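Local coordinates for protein acylneuraminate lyase (PDB 4N4P) that belongs to the dihydrodipicolinate synthetase family of TIM-barrel proteins and assembles from four chains, at residues 35-40 against 75-80; 57-62 against 92-97. All coordinates share one frame; numbering follows the deposited sequence.

Interaction 1. Residues 35-40 against 75-80; sequences FLVEKQ and GRVTLI
Arg76 reaches from the turn between helix 59-73 and strand 78-82 to the C-terminal end of helix 26-39, meeting Val37 and Glu38. The fold is a TIM barrel, and the contact lies at its surface, at the end of the barrel where the outer helices hand over to the next strands.

The polar part is a salt bridge. Arg76 NH1 donates to Glu38 OE2 over 2.8 Å, with an N-H...O angle of 161°. The acceptor lies almost in the guanidinium plane, while on the glutamate the lone pair turned away from OE1 is used. The carboxylate is not laid flat against the guanidinium: the two planes stand 51° apart, and a single N-H, that of NH1, makes the link. Other N-H groups are taken up close by: NE bonds to the carbonyl of Asn73, and NH2 to that of Ala72 and to OD1 of Asn34. With both ends of the guanidinium gripped, its rotation is well fixed.

The apolar part centres on Val37. Its CG1, set anti to the backbone N (chi1 175°), comes over one face of the guanidinium toward the rim, 3.5 Å from Arg76 NH1 and 3.7 Å from Arg76 CZ. Glu38 thus holds the edge of the cation while Val37 lies over a face. The other branch, CG2, turns to Val77, the last residue before strand 78-82, where the side chains of Val37 and Val77 slide past each other in opposite senses, Val37 CG2 meeting Val77 CG2 at 3.9 Å.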
loop_
_atom_site.group_PDB
_atom_site.type_symbol
_atom_site.label_atom_id
_atom_site.label_comp_id
_atom_site.label_asym_id
_atom_site.label_seq_id
_atom_site.Cartn_x
_atom_site.Cartn_y
_atom_site.Cartn_z
ATOM N N PHE A 35 16.930 17.385 -32.965
ATOM C CA PHE A 35 17.372 17.989 -31.713
ATOM C C PHE A 35 18.024 16.914 -30.819
ATOM O O PHE A 35 19.126 17.111 -30.277
ATOM C CB PHE A 35 16.165 18.644 -31.011
ATOM C CG PHE A 35 16.474 19.217 -29.656
ATOM C CD1 PHE A 35 17.224 20.379 -29.527
ATOM C CD2 PHE A 35 15.971 18.595 -28.499
ATOM C CE1 PHE A 35 17.482 20.926 -28.259
ATOM C CE2 PHE A 35 16.218 19.124 -27.251
ATOM C CZ PHE A 35 16.970 20.294 -27.126
ATOM N N LEU A 36 17.377 15.761 -30.726
ATOM C CA LEU A 36 17.885 14.671 -29.877
ATOM C C LEU A 36 19.221 14.136 -30.394
ATOM O O LEU A 36 20.179 13.944 -29.632
ATOM C CB LEU A 36 16.855 13.542 -29.778
ATOM C CG LEU A 36 15.539 13.963 -29.101
ATOM C CD1 LEU A 36 14.547 12.797 -29.033
ATOM C CD2 LEU A 36 15.868 14.504 -27.696
ATOM N N VAL A 37 19.288 13.903 -31.700
ATOM C CA VAL A 37 20.510 13.386 -32.310
ATOM C C VAL A 37 21.622 14.430 -32.285
ATOM O O VAL A 37 22.741 14.126 -31.900
ATOM C CB VAL A 37 20.250 12.930 -33.771
ATOM C CG1 VAL A 37 21.574 12.501 -34.483
ATOM C CG2 VAL A 37 19.197 11.779 -33.801
ATOM N N GLU A 38 21.314 15.657 -32.703
ATOM C CA GLU A 38 22.381 16.629 -33.007
ATOM C C GLU A 38 22.766 17.514 -31.847
ATOM O O GLU A 38 23.928 17.912 -31.734
ATOM C CB GLU A 38 21.978 17.493 -34.216
ATOM C CG GLU A 38 21.688 16.674 -35.459
ATOM C CD GLU A 38 20.845 17.421 -36.503
ATOM O OE1 GLU A 38 20.758 18.667 -36.453
ATOM O OE2 GLU A 38 20.247 16.749 -37.365
ATOM N N LYS A 39 21.795 17.846 -30.987
ATOM C CA LYS A 39 22.037 18.760 -29.879
ATOM C C LYS A 39 22.147 18.023 -28.559
ATOM O O LYS A 39 23.042 18.314 -27.764
ATOM C CB LYS A 39 20.929 19.824 -29.758
ATOM C CG LYS A 39 20.875 20.801 -30.947
ATOM C CD LYS A 39 22.168 21.619 -31.037
ATOM C CE LYS A 39 22.044 22.677 -32.129
ATOM N NZ LYS A 39 22.198 22.038 -33.452
ATOM N N GLN A 40 21.230 17.104 -28.299
ATOM C CA GLN A 40 21.387 16.274 -27.097
ATOM C C GLN A 40 22.467 15.205 -27.267
ATOM O O GLN A 40 22.998 14.681 -26.276
ATOM C CB GLN A 40 20.055 15.664 -26.677
ATOM C CG GLN A 40 19.000 16.734 -26.376
ATOM C CD GLN A 40 19.380 17.558 -25.182
ATOM O OE1 GLN A 40 19.710 17.011 -24.117
ATOM N NE2 GLN A 40 19.360 18.881 -25.339
ATOM N N GLY A 75 19.067 6.331 -39.754
ATOM C CA GLY A 75 20.018 5.378 -39.189
ATOM C C GLY A 75 21.140 5.927 -38.311
ATOM O O GLY A 75 22.066 5.186 -37.977
ATOM N N ARG A 76 21.066 7.203 -37.920
ATOM C CA ARG A 76 22.152 7.819 -37.135
ATOM C C ARG A 76 22.281 7.228 -35.729
ATOM O O ARG A 76 23.380 6.895 -35.286
ATOM C CB ARG A 76 21.996 9.331 -37.040
ATOM C CG ARG A 76 22.331 10.043 -38.350
ATOM C CD ARG A 76 22.046 11.514 -38.247
ATOM N NE ARG A 76 20.616 11.828 -38.170
ATOM C CZ ARG A 76 20.138 13.027 -37.863
ATOM N NH1 ARG A 76 20.971 14.026 -37.544
ATOM N NH2 ARG A 76 18.828 13.229 -37.846
ATOM N N VAL A 77 21.152 7.104 -35.037
ATOM C CA VAL A 77 21.168 6.529 -33.691
ATOM C C VAL A 77 20.254 5.314 -33.607
ATOM O O VAL A 77 19.501 5.033 -34.526
ATOM C CB VAL A 77 20.820 7.594 -32.604
ATOM C CG1 VAL A 77 21.774 8.796 -32.686
ATOM C CG2 VAL A 77 19.325 8.012 -32.672
ATOM N N THR A 78 20.332 4.584 -32.499
ATOM C CA THR A 78 19.530 3.359 -32.297
ATOM C C THR A 78 18.079 3.766 -32.086
ATOM O O THR A 78 17.838 4.789 -31.451
ATOM C CB THR A 78 20.076 2.603 -31.073
ATOM O OG1 THR A 78 21.476 2.325 -31.307
ATOM C CG2 THR A 78 19.317 1.264 -30.799
ATOM N N LEU A 79 17.144 2.989 -32.623
ATOM C CA LEU A 79 15.716 3.298 -32.440
ATOM C C LEU A 79 14.978 2.161 -31.793
ATOM O O LEU A 79 15.127 1.020 -32.183
ATOM C CB LEU A 79 15.050 3.624 -33.782
ATOM C CG LEU A 79 15.528 4.870 -34.549
ATOM C CD1 LEU A 79 14.786 5.014 -35.864
ATOM C CD2 LEU A 79 15.393 6.152 -33.712
ATOM N N ILE A 80 14.156 2.487 -30.801
ATOM C CA ILE A 80 13.272 1.531 -30.165
ATOM C C ILE A 80 11.875 2.109 -30.193
ATOM O O ILE A 80 11.689 3.270 -29.871
ATOM C CB ILE A 80 13.677 1.245 -28.696
ATOM C CG1 ILE A 80 15.157 0.825 -28.607
ATOM C CG2 ILE A 80 12.785 0.168 -28.106
ATOM C CD1 ILE A 80 15.650 0.634 -27.182
#

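Interaction 2. Residues 57-62 against 92-97; sequences LSFEDK and KELAKL
Phe59 and Leu94 make the closest approach between segments 57-62 and 92-97, with Phe59 CE1 3.7 Å from Leu94 CD2. The two side chains pass in opposite directions, and the leucine methyl comes obliquely to the ring; Leu94 CG is also near, 3.9 Å from Phe59 CE1. Phe59 starts from a CB that is not aimed at the opposite helix, yet with CG anti to the backbone N (chi1 179°) the ring swings across the gap.

On the buried side of this pair, Leu94 CD1 packs 3.9 Å from Lys62 CD, the two side chains crossing at about a right angle. Lys62 meets the leucine with its aliphatic stem, whose extended chain then carries the ammonium group away from helix 88-100. Leu94 thus uses one methyl for each neighbour, CD2 for the ring and CD1 for the lysine stem; Lys63 and Met66 of helix 59-73 add further contacts to it.

These are neighbouring outer helices of a TIM barrel, 59-73 and 88-100, joined in sequence through strand 78-82. The first begins in a capping box: Ser58 OG accepts from Asp61 N at 3.0 Å, and Asp61 OD2 accepts in return from Ser58 N at 3.1 Å. That carboxylate oxygen also forms a salt bridge with Arg272, which ties the helix start to a distant part of the chain.

Toward solvent the packing thins. Exposed Glu93 offers its CB to the ring edge, 3.8 Å from Phe59 CZ, close to the ring plane. Beyond this methylene the chain bends at chi2 (-61°) and takes the carboxylate away from segment 57-62, its plane turned 77° against the aromatic ring.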
loop_
_atom_site.group_PDB
_atom_site.type_symbol
_atom_site.label_atom_id
_atom_site.label_comp_id
_atom_site.label_asym_id
_atom_site.label_seq_id
_atom_site.Cartn_x
_atom_site.Cartn_y
_atom_site.Cartn_z
ATOM N N LEU A 57 -2.603 8.696 -29.066
ATOM C CA LEU A 57 -2.400 8.565 -30.508
ATOM C C LEU A 57 -3.381 7.602 -31.150
ATOM O O LEU A 57 -3.604 6.518 -30.617
ATOM C CB LEU A 57 -0.991 7.995 -30.794
ATOM C CG LEU A 57 0.182 8.898 -30.420
ATOM C CD1 LEU A 57 1.510 8.169 -30.627
ATOM C CD2 LEU A 57 0.076 10.139 -31.301
ATOM N N SER A 58 -3.911 7.955 -32.327
ATOM C CA SER A 58 -4.652 6.970 -33.124
ATOM C C SER A 58 -3.663 5.956 -33.689
ATOM O O SER A 58 -2.437 6.208 -33.723
ATOM C CB SER A 58 -5.422 7.642 -34.263
ATOM O OG SER A 58 -4.534 8.129 -35.253
ATOM N N PHE A 59 -4.190 4.822 -34.134
ATOM C CA PHE A 59 -3.390 3.808 -34.802
ATOM C C PHE A 59 -2.629 4.402 -35.979
ATOM O O PHE A 59 -1.431 4.163 -36.138
ATOM C CB PHE A 59 -4.301 2.675 -35.251
ATOM C CG PHE A 59 -3.593 1.562 -35.983
ATOM C CD1 PHE A 59 -2.450 0.969 -35.460
ATOM C CD2 PHE A 59 -4.098 1.100 -37.187
ATOM C CE1 PHE A 59 -1.825 -0.069 -36.145
ATOM C CE2 PHE A 59 -3.479 0.067 -37.876
ATOM C CZ PHE A 59 -2.340 -0.516 -37.350
ATOM N N GLU A 60 -3.321 5.201 -36.786
ATOM C CA GLU A 60 -2.701 5.886 -37.911
ATOM C C GLU A 60 -1.614 6.890 -37.492
ATOM O O GLU A 60 -0.581 7.009 -38.175
ATOM C CB GLU A 60 -3.775 6.551 -38.787
ATOM C CG GLU A 60 -4.630 5.530 -39.557
ATOM C CD GLU A 60 -3.843 4.757 -40.620
ATOM O OE1 GLU A 60 -2.993 5.380 -41.310
ATOM O OE2 GLU A 60 -4.065 3.531 -40.765
ATOM N N ASP A 61 -1.833 7.588 -36.377
ATOM C CA ASP A 61 -0.822 8.507 -35.823
ATOM C C ASP A 61 0.461 7.714 -35.463
ATOM O O ASP A 61 1.585 8.184 -35.717
ATOM C CB ASP A 61 -1.296 9.200 -34.531
ATOM C CG ASP A 61 -2.363 10.294 -34.728
ATOM O OD1 ASP A 61 -2.490 10.925 -35.814
ATOM O OD2 ASP A 61 -3.051 10.560 -33.702
ATOM N N LYS A 62 0.283 6.545 -34.834
ATOM C CA LYS A 62 1.412 5.704 -34.387
ATOM C C LYS A 62 2.280 5.284 -35.569
ATOM O O LYS A 62 3.507 5.417 -35.546
ATOM C CB LYS A 62 0.926 4.481 -33.617
ATOM C CG LYS A 62 0.280 4.830 -32.270
ATOM C CD LYS A 62 -0.374 3.619 -31.653
ATOM C CE LYS A 62 -1.305 4.001 -30.513
ATOM N NZ LYS A 62 -1.814 2.789 -29.791
ATOM N N LYS A 92 0.478 -6.051 -33.412
ATOM C CA LYS A 92 1.155 -6.910 -34.390
ATOM C C LYS A 92 1.509 -6.179 -35.695
ATOM O O LYS A 92 2.612 -6.341 -36.221
ATOM C CB LYS A 92 0.308 -8.151 -34.684
ATOM C CG LYS A 92 0.077 -9.050 -33.481
ATOM C CD LYS A 92 -1.078 -10.014 -33.740
ATOM C CE LYS A 92 -0.736 -11.014 -34.837
ATOM N NZ LYS A 92 -1.981 -11.614 -35.415
ATOM N N GLU A 93 0.597 -5.350 -36.203
ATOM C CA GLU A 93 0.880 -4.521 -37.379
ATOM C C GLU A 93 2.004 -3.520 -37.102
ATOM O O GLU A 93 2.867 -3.269 -37.973
ATOM C CB GLU A 93 -0.376 -3.777 -37.854
ATOM C CG GLU A 93 -1.458 -4.688 -38.432
ATOM C CD GLU A 93 -0.974 -5.453 -39.668
ATOM O OE1 GLU A 93 -0.439 -4.800 -40.590
ATOM O OE2 GLU A 93 -1.111 -6.701 -39.712
ATOM N N LEU A 94 1.994 -2.932 -35.900
ATOM C CA LEU A 94 3.069 -2.023 -35.519
ATOM C C LEU A 94 4.425 -2.748 -35.415
ATOM O O LEU A 94 5.436 -2.206 -35.827
ATOM C CB LEU A 94 2.728 -1.308 -34.200
ATOM C CG LEU A 94 1.538 -0.354 -34.257
ATOM C CD1 LEU A 94 1.400 0.379 -32.902
ATOM C CD2 LEU A 94 1.685 0.676 -35.373
ATOM N N ALA A 95 4.440 -3.966 -34.871
ATOM C CA ALA A 95 5.677 -4.784 -34.829
ATOM C C ALA A 95 6.203 -5.035 -36.234
ATOM O O ALA A 95 7.406 -4.919 -36.490
ATOM C CB ALA A 95 5.450 -6.114 -34.087
ATOM N N LYS A 96 5.300 -5.355 -37.160
ATOM C CA LYS A 96 5.696 -5.548 -38.568
ATOM C C LYS A 96 6.214 -4.281 -39.200
ATOM O O LYS A 96 7.203 -4.310 -39.947
ATOM C CB LYS A 96 4.513 -6.088 -39.402
ATOM C CG LYS A 96 4.105 -7.479 -39.033
ATOM C CD LYS A 96 2.884 -7.933 -39.855
ATOM C CE LYS A 96 2.149 -9.120 -39.224
ATOM N NZ LYS A 96 2.882 -10.427 -39.295
ATOM N N LEU A 97 5.561 -3.151 -38.908
ATOM C CA LEU A 97 6.029 -1.864 -39.413
ATOM C C LEU A 97 7.408 -1.495 -38.855
ATOM O O LEU A 97 8.253 -1.011 -39.603
ATOM C CB LEU A 97 5.025 -0.731 -39.112
ATOM C CG LEU A 97 5.366 0.655 -39.670
ATOM C CD1 LEU A 97 5.511 0.659 -41.198
ATOM C CD2 LEU A 97 4.340 1.719 -39.224
#

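Both contacts involve the outer layer of the barrel, with centres 21 Å apart and nearest atoms about 10 Å apart, so they do not touch. Interaction 2 is partly buried and joins two adjacent helices; interaction 1 is a surface contact between a helix end and the turn leading into strand 78-82. Helix 59-73 connects them, since its N-terminal end takes part in interaction 2 and the chain reaches residues 75-80 just after its far end. Their chemistry follows their places: interaction 1 combines a salt bridge with a little apolar packing, whereas interaction 2 has no hydrogen bond across it and relies on carbon contacts.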